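Local coordinates for protein 3-alpha-hydroxysteroid dehydrogenase (Pseudomonas sp., PDB 2DKN) that catalyses the NAD-dependent oxidation of the 3-alpha-hydroxyl group of steroids, using a Rossmann fold of the short-chain dehydrogenase family, at residues 169-172 / 173-176; 214-217 / 218-221; 185-189 / 190-194; 245-248 / 249-253; 97-100 / 101-104. All blocks are in the same frame, centred on the assembly; numbering follows the deposited sequence.

Interaction 1 of 5, residues 169-172 / 173-176; sequences VDWA and GRGV
R174 reaches back over the indole of W171, its guanidinium turned 70° against the ring so that one nitrogen dips toward the aromatic face. That nitrogen, NH2, lies 3.3 Å from CE2 of W171, and R174 CZ stands 4.5 Å from the centroid of the six-membered ring, almost on its normal: a cation-pi contact. The extended chain, CG to NE, spans the distance to the ring and passes the carbonyl oxygen of D170. V176 takes the edge instead, its CB 3.7 Å from W171 CE3 and near the ring plane.

The backbone here leaves helix 168-173 by a Schellman motif. V176 N donates to W171 O at 3.0 Å and G175 N to A172 O at 2.9 Å, while G175 adopts a positive phi of 78°, a conformation glycine enters at little cost. W171 also packs on L94 and A98 of helix 79-102; V169 and A172 meet L249 and P210 of the second subunit. A broad, electron-rich indole suits this place, since it can bury its apolar surface and still offer a face that would stabilise the positive charge, with the carboxylate of D170 nearby but not in contact.

Interaction 2 of 5, residues 214-217 / 218-221; sequences GSEP and REVA
S215 lays its hydroxyl against the side chain of E219, with OG 3.3 Å from E219 CB, and the same OG also touches CG2 of V220. With OG anti to the backbone N (chi1 -174°), the hydroxyl turns forward along the chain and donates to E216 O at 2.9 Å. The same oxygen receives E219 N, also at 2.9 Å, from the opposite face of its carbonyl plane, so two donors grip it where the helix begins.

In E219, CG lies beside the backbone N (chi1 -63°), which directs the extended chain back toward E216 and brings OE2 to E216 N at 2.8 Å, a nearly straight bond (174°) made with the anti lone pair. The carboxylate thus holds the backbone N-H of the N-cap residue E216, and a negative group at this end of a helix would be favoured by the helix dipole. P217 suits the first turn because it has no N-H to leave unpaired, yet its carbonyl starts the regular pattern by accepting from A221 N at 3.0 Å. OE2 of E219 is shared with R213, to which it forms a salt bridge, and OE1 hydrogen-bonds S233 of the second subunit.

The start of helix 217-228 packs against helix 12-23, where P217 meets A16 and A221 meets L17, while V220 touches V181 and P183 of strand 177-183.

Interaction 3 of 5, residues 185-189 / 190-194; sequences AVETP and LLQAS. With NAI (1,4-dihydronicotinamide adenine dinucleotide), chain C.
T188 turns OG1 between its own backbone N and carbonyl carbon (chi1 79°), while L190 and L191 both carry CG anti to their backbone N; these rotations set a hydroxyl beside the coenzyme phosphate and two leucines around the bend. T188 OG1 donates to O2N of the bound NADH at 2.6 Å and accepts a weak capping bond from L190 N at 3.1 Å. One hydroxyl therefore serves both as N-cap of the helix and as phosphate ligand, a double role that threonine fits well. Beside it, L190 CB lies 3.4 Å from the bridging oxygen O3 of the coenzyme.

The nicotinamide carboxamide is hydrogen-bonded by the backbone of V186: its N donates to O7N at 2.7 Å, and N7N donates to V186 O at 3.2 Å. This pairing at both ends fixes the rotation of the amide, which also touches V186 CB and CG2 and L190 CD2. L191 packs against the V186 carbonyl, with CB 3.2 Å from V186 O, and its CD2 reaches toward A185 CB. P189 fills the first helical position, where no N-H donor is required, and T188 O accepts Q192 N at 3.0 Å.

The bend carries the chain from strand 177-183 into helix 189-196. V186 and T188 pack on V220 and P217 of helix 217-228, L191 rests on T204 of helix 201-205, and P189 touches S11 in the loop that leads to helix 12-23.

Interaction 4 of 5, residues 245-248 / 249-253; sequences GMDA and LMRAK
The short helix 246-250, which follows strand 239-242, the outermost strand of this chain's Rossmann-type sheet, near the C terminus, carries an ion pair on one flank and two methionines on another. D247 and R251, one turn apart, form the salt bridge. D247 carries CG anti to its backbone N (chi1 179°), and R251 bends at chi3 to bring its guanidinium edge round to the acid. R251 NE then meets the syn lone pair of D247 OD1 at 2.7 Å, and NH2 adds a weak bond to the same oxygen at 3.2 Å. The two flat groups are not coplanar: their planes lie 48° apart.

Each charge has a second partner across the dimer. D247 OD2 pairs with R165 of the second subunit, and R251 NH2 with the terminal carboxylate of F255 of that subunit. Acid and base thus alternate through a network that probably eases the burial of D247.

G245 occupies the N-cap position with a phi of 99°, where a CB would press on the preceding carbonyl oxygen; its own O accepts L249 N at 2.9 Å. At the other end R251 N still bonds D247 O at 2.8 Å, although R251 is the first residue to depart from helical angles. Methionine suits the remaining flank because its unbranched chain can shape itself to a neighbour. M246 bends at chi2 and chi3 while M250 stays extended, and the two cross so that SD of M246 lies 3.6 Å from the methyl CE of M250.

Interaction 5 of 5, residues 97-100 / 101-104; sequences LAEA and LSRG
E99 and R103 lie side by side near the end of helix 79-102, their flat ends stacked rather than joined edge to edge. Both of E99's first two torsions are anti, which carries its carboxylate along to R103; R103 starts with CG beside its backbone N (chi1 -66°) and then runs extended from CG to NE, alongside the acid. The carboxylate and guanidinium planes are only 12° apart, with E99 CD 3.6 Å above the guanidinium plane of R103 and displaced toward its rim. E99 OE2 is 3.5 Å from R103 NH2, yet no N-H points at it, so this salt bridge rests on charge alone. Long, flexible residues of opposite sign suit such an exposed flank.

S102 makes a different use of its torsion. At chi1 77° its OG sits between backbone N and carbonyl carbon, turned back against the preceding turn, where it donates to E99 O at 2.6 Å. Serine's short side chain places OG within reach of this carbonyl three residues back. L101, with CG beside its N, lays CG 3.5 Å from L97 O, the oxygen that accepts L101 N at 2.9 Å. The last turn then tightens, as R103 N bonds A100 O at 3.2 Å and only weakly E99 O.

The helix lies between strands 65-68 and 108-112 in a beta-alpha-beta unit, and its apolar residues pack on the neighbours: L97 on V52, V55 and L56 of helix 45-59, L97 and L101 on L66 of strand 65-68, and L101 on W171 of helix 168-173.

From the N terminus, interaction 5 comes first, at the end of helix 79-102; interaction 1 then closes helix 168-173, interaction 3 leads from strand 177-183 into helix 189-196, interaction 2 opens helix 217-228, and interaction 4 lies near the C terminus. All are local turns in series; none nests within or crosses another. Two pairs meet in space. R174 O of interaction 1 lies 3.5 Å from S102 CB of interaction 5, joining two helix ends, and S215 N probably bonds A185 O, tying interaction 2 to the coenzyme-binding bend of interaction 3. Interactions 1, 2 and 4 touch the second subunit; interactions 1 and 3 lie on opposite sides of the chain's centre.

Interaction 1 of 5, residues 169-172 / 173-176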
loop_
_atom_site.group_PDB
_atom_site.type_symbol
_atom_site.label_atom_id
_atom_site.label_comp_id
_atom_site.label_asym_id
_atom_site.label_seq_id
_atom_site.Cartn_x
_atom_site.Cartn_y
_atom_site.Cartn_z
ATOM N N VAL A 169 6.819 -15.743 6.234
ATOM C CA VAL A 169 8.036 -16.269 6.878
ATOM C C VAL A 169 8.864 -17.122 5.907
ATOM O O VAL A 169 10.071 -16.975 5.856
ATOM C CB VAL A 169 7.677 -17.070 8.146
ATOM C CG1 VAL A 169 8.902 -17.805 8.683
ATOM C CG2 VAL A 169 7.132 -16.123 9.181
ATOM N N ASP A 170 8.212 -17.976 5.118
ATOM C CA ASP A 170 8.957 -18.780 4.116
ATOM C C ASP A 170 9.753 -17.884 3.165
ATOM O O ASP A 170 10.936 -18.135 2.881
ATOM C CB ASP A 170 8.019 -19.681 3.303
ATOM C CG ASP A 170 7.439 -20.809 4.129
ATOM O OD1 ASP A 170 6.385 -21.344 3.733
ATOM O OD2 ASP A 170 8.027 -21.152 5.183
ATOM N N TRP A 171 9.104 -16.831 2.669
ATOM C CA TRP A 171 9.800 -15.864 1.784
ATOM C C TRP A 171 10.941 -15.106 2.477
ATOM O O TRP A 171 12.022 -14.957 1.919
ATOM C CB TRP A 171 8.796 -14.922 1.088
ATOM C CG TRP A 171 8.015 -15.689 0.063
ATOM C CD1 TRP A 171 6.760 -16.221 0.198
ATOM C CD2 TRP A 171 8.472 -16.061 -1.242
ATOM N NE1 TRP A 171 6.408 -16.907 -0.965
ATOM C CE2 TRP A 171 7.448 -16.832 -1.853
ATOM C CE3 TRP A 171 9.659 -15.841 -1.944
ATOM C CZ2 TRP A 171 7.566 -17.350 -3.160
ATOM C CZ3 TRP A 171 9.788 -16.375 -3.243
ATOM C CH2 TRP A 171 8.734 -17.114 -3.830
ATOM N N ALA A 172 10.724 -14.670 3.710
ATOM C CA ALA A 172 11.810 -14.060 4.474
ATOM C C ALA A 172 12.970 -15.037 4.609
ATOM O O ALA A 172 14.132 -14.647 4.525
ATOM C CB ALA A 172 11.330 -13.607 5.855
ATOM N N GLY A 173 12.663 -16.313 4.809
ATOM C CA GLY A 173 13.723 -17.298 5.043
ATOM C C GLY A 173 14.578 -17.510 3.809
ATOM O O GLY A 173 15.765 -17.862 3.925
ATOM N N ARG A 174 13.972 -17.297 2.636
ATOM C CA ARG A 174 14.665 -17.318 1.336
ATOM C C ARG A 174 15.377 -16.009 1.002
ATOM O O ARG A 174 16.095 -15.936 0.003
ATOM C CB ARG A 174 13.670 -17.617 0.204
ATOM C CG ARG A 174 13.105 -19.006 0.211
ATOM C CD ARG A 174 12.041 -19.176 -0.884
ATOM N NE ARG A 174 11.253 -20.376 -0.648
ATOM C CZ ARG A 174 9.942 -20.373 -0.442
ATOM N NH1 ARG A 174 9.310 -21.514 -0.219
ATOM N NH2 ARG A 174 9.262 -19.230 -0.474
ATOM N N GLY A 175 15.169 -14.974 1.820
ATOM C CA GLY A 175 15.812 -13.679 1.634
ATOM C C GLY A 175 15.134 -12.880 0.536
ATOM O O GLY A 175 15.742 -12.003 -0.077
ATOM N N VAL A 176 13.862 -13.195 0.288
ATOM C CA VAL A 176 13.133 -12.586 -0.827
ATOM C C VAL A 176 11.912 -11.861 -0.258
ATOM O O VAL A 176 11.130 -12.468 0.472
ATOM C CB VAL A 176 12.635 -13.655 -1.838
ATOM C CG1 VAL A 176 11.887 -12.986 -3.011
ATOM C CG2 VAL A 176 13.780 -14.505 -2.371
#

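Interaction 2 of 5, residues 214-217 / 218-221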
loop_
_atom_site.group_PDB
_atom_site.type_symbol
_atom_site.label_atom_id
_atom_site.label_comp_id
_atom_site.label_asym_id
_atom_site.label_seq_id
_atom_site.Cartn_x
_atom_site.Cartn_y
_atom_site.Cartn_z
ATOM N N GLY A 214 -9.855 6.906 -13.309
ATOM C CA GLY A 214 -9.142 5.634 -13.163
ATOM C C GLY A 214 -7.629 5.828 -13.227
ATOM O O GLY A 214 -7.153 6.890 -13.634
ATOM N N SER A 215 -6.875 4.799 -12.827
ATOM C CA SER A 215 -5.424 4.864 -12.876
ATOM C C SER A 215 -4.950 4.692 -14.323
ATOM O O SER A 215 -5.583 3.984 -15.108
ATOM C CB SER A 215 -4.828 3.716 -12.041
ATOM O OG SER A 215 -3.416 3.849 -11.968
ATOM N N GLU A 216 -3.784 5.255 -14.643
ATOM C CA GLU A 216 -3.151 4.859 -15.889
ATOM C C GLU A 216 -2.304 3.638 -15.513
ATOM O O GLU A 216 -1.834 3.537 -14.373
ATOM C CB GLU A 216 -2.309 5.991 -16.499
ATOM C CG GLU A 216 -3.178 7.132 -17.036
ATOM C CD GLU A 216 -4.165 6.651 -18.107
ATOM O OE1 GLU A 216 -5.379 6.929 -17.987
ATOM O OE2 GLU A 216 -3.743 5.949 -19.057
ATOM N N PRO A 217 -2.142 2.673 -16.441
ATOM C CA PRO A 217 -1.361 1.489 -16.074
ATOM C C PRO A 217 0.024 1.837 -15.530
ATOM O O PRO A 217 0.524 1.143 -14.661
ATOM C CB PRO A 217 -1.228 0.710 -17.390
ATOM C CG PRO A 217 -2.235 1.284 -18.318
ATOM C CD PRO A 217 -2.722 2.588 -17.796
ATOM N N ARG A 218 0.656 2.879 -16.064
ATOM C CA ARG A 218 1.985 3.264 -15.605
ATOM C C ARG A 218 1.988 3.636 -14.109
ATOM O O ARG A 218 3.010 3.465 -13.444
ATOM C CB ARG A 218 2.508 4.426 -16.448
ATOM C CG ARG A 218 3.733 5.131 -15.905
ATOM C CD ARG A 218 5.014 4.421 -16.213
ATOM N NE ARG A 218 6.146 5.323 -15.996
ATOM C CZ ARG A 218 7.055 5.630 -16.917
ATOM N NH1 ARG A 218 8.044 6.462 -16.605
ATOM N NH2 ARG A 218 6.991 5.085 -18.133
ATOM N N GLU A 219 0.876 4.163 -13.595
ATOM C CA GLU A 219 0.810 4.564 -12.174
ATOM C C GLU A 219 0.865 3.322 -11.275
ATOM O O GLU A 219 1.511 3.318 -10.209
ATOM C CB GLU A 219 -0.453 5.381 -11.886
ATOM C CG GLU A 219 -0.486 6.679 -12.663
ATOM C CD GLU A 219 -1.705 7.487 -12.374
ATOM O OE1 GLU A 219 -1.586 8.424 -11.568
ATOM O OE2 GLU A 219 -2.775 7.204 -12.947
ATOM N N VAL A 220 0.213 2.253 -11.713
ATOM C CA VAL A 220 0.327 0.978 -11.003
ATOM C C VAL A 220 1.728 0.401 -11.164
ATOM O O VAL A 220 2.310 -0.083 -10.198
ATOM C CB VAL A 220 -0.745 -0.031 -11.443
ATOM C CG1 VAL A 220 -0.520 -1.390 -10.733
ATOM C CG2 VAL A 220 -2.137 0.527 -11.109
ATOM N N ALA A 221 2.285 0.486 -12.374
ATOM C CA ALA A 221 3.635 0.011 -12.612
ATOM C C ALA A 221 4.660 0.685 -11.688
ATOM O O ALA A 221 5.592 0.030 -11.194
ATOM C CB ALA A 221 4.005 0.239 -14.073
#

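Interaction 3 of 5, residues 185-189 / 190-194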
loop_
_atom_site.group_PDB
_atom_site.type_symbol
_atom_site.label_atom_id
_atom_site.label_comp_id
_atom_site.label_asym_id
_atom_site.label_seq_id
_atom_site.Cartn_x
_atom_site.Cartn_y
_atom_site.Cartn_z
ATOM N N ALA A 185 -9.753 0.720 -10.128
ATOM C CA ALA A 185 -9.933 0.752 -11.591
ATOM C C ALA A 185 -8.714 1.263 -12.349
ATOM O O ALA A 185 -8.171 2.295 -12.003
ATOM C CB ALA A 185 -11.143 1.614 -11.925
ATOM N N VAL A 186 -8.287 0.544 -13.386
ATOM C CA VAL A 186 -7.181 1.006 -14.199
ATOM C C VAL A 186 -7.394 0.802 -15.714
ATOM O O VAL A 186 -8.070 -0.148 -16.070
ATOM C CB VAL A 186 -5.931 0.063 -13.957
ATOM C CG1 VAL A 186 -4.666 0.617 -14.630
ATOM C CG2 VAL A 186 -5.675 -0.237 -12.465
ATOM N N GLU A 187 -6.966 1.709 -16.612
ATOM C CA GLU A 187 -7.726 2.154 -17.807
ATOM C C GLU A 187 -6.724 1.211 -18.512
ATOM O O GLU A 187 -5.747 1.646 -19.123
ATOM C CB GLU A 187 -7.407 3.600 -18.151
ATOM C CG GLU A 187 -8.203 4.582 -17.322
ATOM C CD GLU A 187 -9.687 4.498 -17.622
ATOM O OE1 GLU A 187 -10.489 5.078 -16.849
ATOM O OE2 GLU A 187 -10.057 3.845 -18.627
ATOM N N THR A 188 -6.955 -0.100 -18.472
ATOM C CA THR A 188 -6.779 -1.056 -19.557
ATOM C C THR A 188 -7.886 -1.790 -20.318
ATOM O O THR A 188 -9.062 -1.569 -20.075
ATOM C CB THR A 188 -6.001 -2.208 -18.858
ATOM O OG1 THR A 188 -6.928 -2.998 -18.097
ATOM C CG2 THR A 188 -4.967 -1.630 -17.851
ATOM N N PRO A 189 -7.489 -2.665 -21.269
ATOM C CA PRO A 189 -8.503 -3.456 -21.974
ATOM C C PRO A 189 -9.385 -4.285 -21.045
ATOM O O PRO A 189 -10.557 -4.512 -21.355
ATOM C CB PRO A 189 -7.665 -4.339 -22.913
ATOM C CG PRO A 189 -6.479 -3.489 -23.205
ATOM C CD PRO A 189 -6.143 -2.910 -21.833
ATOM N N LEU A 190 -8.849 -4.701 -19.901
ATOM C CA LEU A 190 -9.638 -5.452 -18.937
ATOM C C LEU A 190 -10.775 -4.579 -18.382
ATOM O O LEU A 190 -11.932 -5.007 -18.320
ATOM C CB LEU A 190 -8.752 -5.966 -17.794
ATOM C CG LEU A 190 -9.368 -6.897 -16.730
ATOM C CD1 LEU A 190 -8.269 -7.775 -16.082
ATOM C CD2 LEU A 190 -10.158 -6.134 -15.630
ATOM N N LEU A 191 -10.450 -3.367 -17.935
ATOM C CA LEU A 191 -11.505 -2.468 -17.456
ATOM C C LEU A 191 -12.501 -2.126 -18.563
ATOM O O LEU A 191 -13.720 -2.050 -18.316
ATOM C CB LEU A 191 -10.932 -1.181 -16.887
ATOM C CG LEU A 191 -11.947 -0.148 -16.375
ATOM C CD1 LEU A 191 -12.687 -0.685 -15.168
ATOM C CD2 LEU A 191 -11.279 1.181 -16.045
ATOM N N GLN A 192 -12.003 -1.861 -19.768
ATOM C CA GLN A 192 -12.942 -1.495 -20.843
ATOM C C GLN A 192 -13.954 -2.625 -21.115
ATOM O O GLN A 192 -15.128 -2.371 -21.387
ATOM C CB GLN A 192 -12.223 -1.097 -22.144
ATOM C CG GLN A 192 -11.024 -0.120 -22.003
ATOM C CD GLN A 192 -11.212 1.008 -20.985
ATOM O OE1 GLN A 192 -10.276 1.337 -20.226
ATOM N NE2 GLN A 192 -12.398 1.620 -20.971
ATOM N N ALA A 193 -13.486 -3.864 -21.033
ATOM C CA ALA A 193 -14.335 -5.029 -21.237
ATOM C C ALA A 193 -15.423 -5.108 -20.147
ATOM O O ALA A 193 -16.594 -5.378 -20.437
ATOM C CB ALA A 193 -13.475 -6.297 -21.274
ATOM N N SER A 194 -15.042 -4.842 -18.897
ATOM C CA SER A 194 -16.007 -4.827 -17.809
ATOM C C SER A 194 -17.028 -3.716 -17.983
ATOM O O SER A 194 -18.226 -3.942 -17.780
ATOM C CB SER A 194 -15.292 -4.669 -16.463
ATOM O OG SER A 194 -14.440 -5.786 -16.257
HETATM P PA NAI C . -4.897 -6.773 -19.302
HETATM O O1A NAI C . -5.914 -7.695 -19.839
HETATM O O2A NAI C . -4.582 -5.562 -20.095
HETATM O O5B NAI C . -3.527 -7.567 -19.061
HETATM C C5B NAI C . -3.523 -8.839 -18.480
HETATM C C4B NAI C . -2.518 -9.684 -19.252
HETATM O O4B NAI C . -2.553 -10.954 -18.627
HETATM C C3B NAI C . -2.893 -9.866 -20.721
HETATM O O3B NAI C . -1.780 -9.652 -21.568
HETATM C C2B NAI C . -3.276 -11.335 -20.757
HETATM O O2B NAI C . -3.050 -11.966 -21.999
HETATM C C1B NAI C . -2.447 -11.932 -19.615
HETATM N N9A NAI C . -3.093 -13.207 -19.274
HETATM C C8A NAI C . -4.412 -13.420 -18.927
HETATM N N7A NAI C . -4.588 -14.758 -18.790
HETATM C C5A NAI C . -3.412 -15.394 -19.069
HETATM C C6A NAI C . -3.021 -16.738 -19.105
HETATM N N6A NAI C . -3.899 -17.756 -18.989
HETATM N N1A NAI C . -1.713 -17.038 -19.431
HETATM C C2A NAI C . -0.803 -16.047 -19.726
HETATM N N3A NAI C . -1.181 -14.724 -19.696
HETATM C C4A NAI C . -2.473 -14.411 -19.382
HETATM O O3 NAI C . -5.416 -6.425 -17.826
HETATM P PN NAI C . -4.697 -5.529 -16.695
HETATM O O1N NAI C . -3.349 -5.091 -17.093
HETATM O O2N NAI C . -5.678 -4.497 -16.312
HETATM O O5D NAI C . -4.605 -6.616 -15.519
HETATM C C5D NAI C . -3.365 -6.931 -14.902
HETATM C C4D NAI C . -3.695 -7.428 -13.500
HETATM O O4D NAI C . -4.284 -6.350 -12.782
HETATM C C3D NAI C . -4.714 -8.565 -13.482
HETATM O O3D NAI C . -4.313 -9.486 -12.475
HETATM C C2D NAI C . -5.990 -7.878 -12.998
HETATM O O2D NAI C . -6.805 -8.762 -12.280
HETATM C C1D NAI C . -5.425 -6.801 -12.083
HETATM N N1N NAI C . -6.374 -5.681 -11.836
HETATM C C2N NAI C . -6.813 -4.918 -12.882
HETATM C C3N NAI C . -7.691 -3.872 -12.646
HETATM C C7N NAI C . -8.131 -2.988 -13.787
HETATM O O7N NAI C . -9.120 -2.068 -13.484
HETATM N N7N NAI C . -7.583 -3.088 -15.014
HETATM C C4N NAI C . -8.123 -3.589 -11.336
HETATM C C5N NAI C . -7.628 -4.364 -10.266
HETATM C C6N NAI C . -6.757 -5.408 -10.543
#

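Interaction 4 of 5, residues 245-248 / 249-253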
loop_
_atom_site.group_PDB
_atom_site.type_symbol
_atom_site.label_atom_id
_atom_site.label_comp_id
_atom_site.label_asym_id
_atom_site.label_seq_id
_atom_site.Cartn_x
_atom_site.Cartn_y
_atom_site.Cartn_z
ATOM N N GLY A 245 -7.980 6.304 -3.617
ATOM C CA GLY A 245 -8.782 6.543 -2.414
ATOM C C GLY A 245 -10.009 5.653 -2.245
ATOM O O GLY A 245 -10.735 5.777 -1.259
ATOM N N MET A 246 -10.230 4.742 -3.185
ATOM C CA MET A 246 -11.487 3.946 -3.160
ATOM C C MET A 246 -11.617 3.098 -1.911
ATOM O O MET A 246 -12.668 3.085 -1.266
ATOM C CB MET A 246 -11.636 3.075 -4.418
ATOM C CG MET A 246 -13.054 2.442 -4.528
ATOM S SD MET A 246 -14.303 3.774 -4.590
ATOM C CE MET A 246 -15.002 3.528 -6.200
ATOM N N ASP A 247 -10.560 2.370 -1.537
ATOM C CA ASP A 247 -10.661 1.534 -0.345
ATOM C C ASP A 247 -10.787 2.351 0.951
ATOM O O ASP A 247 -11.516 1.980 1.861
ATOM C CB ASP A 247 -9.434 0.616 -0.241
ATOM C CG ASP A 247 -9.477 -0.254 0.974
ATOM O OD1 ASP A 247 -10.383 -1.118 1.029
ATOM O OD2 ASP A 247 -8.595 -0.091 1.846
ATOM N N ALA A 248 -10.064 3.459 1.045
ATOM C CA ALA A 248 -10.211 4.321 2.203
ATOM C C ALA A 248 -11.638 4.860 2.287
ATOM O O ALA A 248 -12.162 5.046 3.392
ATOM C CB ALA A 248 -9.219 5.468 2.134
ATOM N N LEU A 249 -12.255 5.145 1.142
ATOM C CA LEU A 249 -13.654 5.626 1.129
ATOM C C LEU A 249 -14.622 4.538 1.585
ATOM O O LEU A 249 -15.552 4.795 2.371
ATOM C CB LEU A 249 -14.075 6.123 -0.261
ATOM C CG LEU A 249 -15.562 6.566 -0.437
ATOM C CD1 LEU A 249 -15.897 7.706 0.506
ATOM C CD2 LEU A 249 -15.902 6.929 -1.875
ATOM N N MET A 250 -14.396 3.323 1.118
ATOM C CA MET A 250 -15.380 2.253 1.339
ATOM C C MET A 250 -15.154 1.447 2.626
ATOM O O MET A 250 -16.072 0.802 3.117
ATOM C CB MET A 250 -15.445 1.346 0.115
ATOM C CG MET A 250 -16.119 2.017 -1.084
ATOM S SD MET A 250 -16.137 0.822 -2.422
ATOM C CE MET A 250 -17.072 1.663 -3.695
ATOM N N ARG A 251 -13.937 1.483 3.165
ATOM C CA ARG A 251 -13.612 0.745 4.387
ATOM C C ARG A 251 -12.674 1.597 5.238
ATOM O O ARG A 251 -11.528 1.214 5.461
ATOM C CB ARG A 251 -12.911 -0.586 4.071
ATOM C CG ARG A 251 -13.649 -1.548 3.124
ATOM C CD ARG A 251 -12.938 -2.935 3.085
ATOM N NE ARG A 251 -11.498 -2.780 2.851
ATOM C CZ ARG A 251 -10.574 -3.654 3.227
ATOM N NH1 ARG A 251 -10.934 -4.772 3.847
ATOM N NH2 ARG A 251 -9.286 -3.416 2.979
ATOM N N ALA A 252 -13.166 2.738 5.708
ATOM C CA ALA A 252 -12.304 3.738 6.330
ATOM C C ALA A 252 -11.554 3.244 7.572
ATOM O O ALA A 252 -10.472 3.732 7.865
ATOM C CB ALA A 252 -13.091 5.010 6.665
ATOM N N LYS A 253 -12.135 2.305 8.315
ATOM C CA LYS A 253 -11.534 1.877 9.582
ATOM C C LYS A 253 -10.813 0.530 9.501
ATOM O O LYS A 253 -10.395 -0.019 10.521
ATOM C CB LYS A 253 -12.576 1.868 10.700
ATOM C CG LYS A 253 -13.104 3.254 11.044
ATOM C CD LYS A 253 -13.888 3.269 12.357
ATOM C CE LYS A 253 -13.903 4.679 12.947
ATOM N NZ LYS A 253 -14.324 4.630 14.386
#

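Interaction 5 of 5, residues 97-100 / 101-104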
loop_
_atom_site.group_PDB
_atom_site.type_symbol
_atom_site.label_atom_id
_atom_site.label_comp_id
_atom_site.label_asym_id
_atom_site.label_seq_id
_atom_site.Cartn_x
_atom_site.Cartn_y
_atom_site.Cartn_z
ATOM N N LEU A 97 9.652 -20.584 -9.042
ATOM C CA LEU A 97 10.742 -19.614 -9.166
ATOM C C LEU A 97 11.307 -19.140 -7.819
ATOM O O LEU A 97 12.231 -18.327 -7.799
ATOM C CB LEU A 97 10.288 -18.422 -10.021
ATOM C CG LEU A 97 9.898 -18.770 -11.462
ATOM C CD1 LEU A 97 9.254 -17.600 -12.148
ATOM C CD2 LEU A 97 11.138 -19.215 -12.275
ATOM N N ALA A 98 10.785 -19.680 -6.709
ATOM C CA ALA A 98 11.263 -19.323 -5.363
ATOM C C ALA A 98 12.777 -19.520 -5.208
ATOM O O ALA A 98 13.490 -18.655 -4.672
ATOM C CB ALA A 98 10.527 -20.147 -4.289
ATOM N N GLU A 99 13.271 -20.644 -5.716
ATOM C CA GLU A 99 14.696 -20.944 -5.588
ATOM C C GLU A 99 15.547 -19.978 -6.416
ATOM O O GLU A 99 16.543 -19.441 -5.921
ATOM C CB GLU A 99 14.966 -22.392 -5.978
ATOM C CG GLU A 99 16.436 -22.776 -5.911
ATOM C CD GLU A 99 16.645 -24.222 -6.290
ATOM O OE1 GLU A 99 16.216 -24.636 -7.385
ATOM O OE2 GLU A 99 17.229 -24.954 -5.474
ATOM N N ALA A 100 15.142 -19.731 -7.654
ATOM C CA ALA A 100 15.822 -18.737 -8.488
ATOM C C ALA A 100 15.842 -17.351 -7.842
ATOM O O ALA A 100 16.853 -16.663 -7.880
ATOM C CB ALA A 100 15.198 -18.673 -9.877
ATOM N N LEU A 101 14.714 -16.930 -7.273
ATOM C CA LEU A 101 14.654 -15.652 -6.568
ATOM C C LEU A 101 15.605 -15.630 -5.382
ATOM O O LEU A 101 16.254 -14.624 -5.127
ATOM C CB LEU A 101 13.225 -15.362 -6.095
ATOM C CG LEU A 101 12.297 -14.903 -7.244
ATOM C CD1 LEU A 101 10.818 -15.072 -6.827
ATOM C CD2 LEU A 101 12.584 -13.480 -7.693
ATOM N N SER A 102 15.666 -16.733 -4.646
ATOM C CA SER A 102 16.525 -16.808 -3.465
ATOM C C SER A 102 17.998 -16.593 -3.833
ATOM O O SER A 102 18.810 -16.189 -2.980
ATOM C CB SER A 102 16.332 -18.149 -2.742
ATOM O OG SER A 102 16.998 -19.230 -3.388
ATOM N N ARG A 103 18.329 -16.853 -5.097
ATOM C CA ARG A 103 19.704 -16.757 -5.588
ATOM C C ARG A 103 20.022 -15.375 -6.159
ATOM O O ARG A 103 21.176 -15.077 -6.457
ATOM C CB ARG A 103 19.962 -17.830 -6.660
ATOM C CG ARG A 103 19.918 -19.253 -6.127
ATOM C CD ARG A 103 19.889 -20.297 -7.247
ATOM N NE ARG A 103 20.143 -21.620 -6.700
ATOM C CZ ARG A 103 19.999 -22.766 -7.365
ATOM N NH1 ARG A 103 19.578 -22.759 -8.613
ATOM N NH2 ARG A 103 20.275 -23.917 -6.770
ATOM N N GLY A 104 19.002 -14.528 -6.322
ATOM C CA GLY A 104 19.207 -13.198 -6.886
ATOM C C GLY A 104 19.765 -12.195 -5.896
ATOM O O GLY A 104 20.055 -12.535 -4.736
#